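Local coordinates for cell division protein SepF (Methanobrevibacter smithii, PDB 7AL1), which probably anchors the division protein FtsZ to the cell membrane in this archaeon, this chain being the C-terminal part that carries the SepF family domain, at residues 86-89 against 90-93. Residues are numbered along the deposited sequence; the frame is centred on the assembly and turned at random. Where two conformers were deposited one is given.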
loop_
_atom_site.group_PDB
_atom_site.type_symbol
_atom_site.label_atom_id
_atom_site.label_comp_id
_atom_site.label_asym_id
_atom_site.label_seq_id
_atom_site.Cartn_x
_atom_site.Cartn_y
_atom_site.Cartn_z
ATOM N N ILE A 86 2.237 0.869 -7.073
ATOM C CA ILE A 86 1.952 1.048 -8.488
ATOM C C ILE A 86 0.526 0.589 -8.736
ATOM O O ILE A 86 0.199 -0.580 -8.522
ATOM C CB ILE A 86 2.929 0.248 -9.365
ATOM C CG1 ILE A 86 4.363 0.672 -9.080
ATOM C CG2 ILE A 86 2.570 0.415 -10.844
ATOM C CD1 ILE A 86 5.363 -0.303 -9.605
ATOM N N ALA A 87 -0.316 1.484 -9.231
ATOM C CA ALA A 87 -1.708 1.174 -9.472
ATOM C C ALA A 87 -1.965 1.158 -10.964
ATOM O O ALA A 87 -1.613 2.117 -11.655
ATOM C CB ALA A 87 -2.596 2.226 -8.815
ATOM N N PRO A 88 -2.561 0.102 -11.492
ATOM C CA PRO A 88 -2.884 0.068 -12.917
ATOM C C PRO A 88 -4.001 1.039 -13.249
ATOM O O PRO A 88 -4.829 1.379 -12.407
ATOM C CB PRO A 88 -3.366 -1.370 -13.124
ATOM C CG PRO A 88 -4.024 -1.715 -11.800
ATOM C CD PRO A 88 -3.096 -1.077 -10.777
ATOM N N LYS A 89 -4.031 1.476 -14.500
ATOM C CA LYS A 89 -5.207 2.203 -14.955
ATOM C C LYS A 89 -6.451 1.377 -14.645
ATOM O O LYS A 89 -6.491 0.179 -14.921
ATOM C CB LYS A 89 -5.098 2.454 -16.454
ATOM C CG LYS A 89 -5.959 3.617 -16.926
ATOM C CD LYS A 89 -5.744 3.923 -18.399
ATOM C CE LYS A 89 -6.543 5.144 -18.834
ATOM N NZ LYS A 89 -6.216 5.531 -20.236
ATOM N N GLY A 90 -7.440 2.002 -14.009
ATOM C CA GLY A 90 -8.638 1.326 -13.572
ATOM C C GLY A 90 -8.740 1.124 -12.074
ATOM O O GLY A 90 -9.827 0.812 -11.570
ATOM N N VAL A 91 -7.632 1.275 -11.352
ATOM C CA VAL A 91 -7.621 1.325 -9.896
ATOM C C VAL A 91 -7.019 2.672 -9.517
ATOM O O VAL A 91 -5.794 2.853 -9.587
ATOM C CB VAL A 91 -6.812 0.176 -9.265
ATOM C CG1 VAL A 91 -6.756 0.363 -7.754
ATOM C CG2 VAL A 91 -7.397 -1.177 -9.652
ATOM N N SER A 92 -7.860 3.609 -9.080
ATOM C CA SER A 92 -7.407 4.951 -8.763
ATOM C C SER A 92 -6.932 5.044 -7.318
ATOM O O SER A 92 -7.594 4.535 -6.408
ATOM C CB SER A 92 -8.565 5.942 -8.905
ATOM O OG SER A 92 -9.085 5.958 -10.222
ATOM N N LEU A 93 -5.796 5.706 -7.106
ATOM C CA LEU A 93 -5.370 6.115 -5.777
ATOM C C LEU A 93 -6.095 7.401 -5.434
ATOM O O LEU A 93 -6.201 8.305 -6.260
ATOM C CB LEU A 93 -3.868 6.361 -5.775
ATOM C CG LEU A 93 -3.044 5.164 -6.201
ATOM C CD1 LEU A 93 -1.586 5.515 -6.173
ATOM C CD2 LEU A 93 -3.302 3.971 -5.295
#
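The pyrrolidine ring of Pro88 meets Val91 obliquely: CG2 of the valine stands above the ring plane but beyond its CG-CD edge, with CG the nearest ring atom at 4.0 Å. CG2 is put there by a chi1 of 175°, which sets CG1 anti to the backbone N and keeps CG2 beside that N. Pro38 touches both residues, and Val32 also packs on Pro88. Two apolar residues suit this spot, and the beta-branched valine carries a methyl close to the backbone, where it can reach the ring.

Between them runs a type II beta turn from Pro88 to Val91. It is closed by Val91 N, which donates to Pro88 O at 3.0 Å in a fairly straight bond (N-H...O 167°), with the nitrogen tilted 29° from the carbonyl plane. Lys89 and Gly90 take the two corner positions. The peptide between them is turned so that Lys89 O would crowd a CB on the next residue; glycine, with a positive phi, avoids that clash. Lys89 suits an exposed corner, its fully extended chain leading its ammonium group away from the turn.

On the strand side of the turn, the small methyl of Ala87 fits closely beside backbone: its CB lies 3.3 Å from Val91 O. The same CB meets Leu93, with CG and CD2 both at 4.0 Å, a compact apolar contact between the chain entering the turn and the chain leaving it.

The turn thus links strand 81-87 to strand 92-95. Glu71 binds both sides, pairing with Ala87 through its backbone and accepting from Leu93 N through OE1. Pro88 rests on helix 22-33 through Val32, while Ser92 and Leu93 pair in parallel with a strand of the second subunit, whose Ile14 touches Val91 and Leu93, and so carry the sheet across the dimer interface.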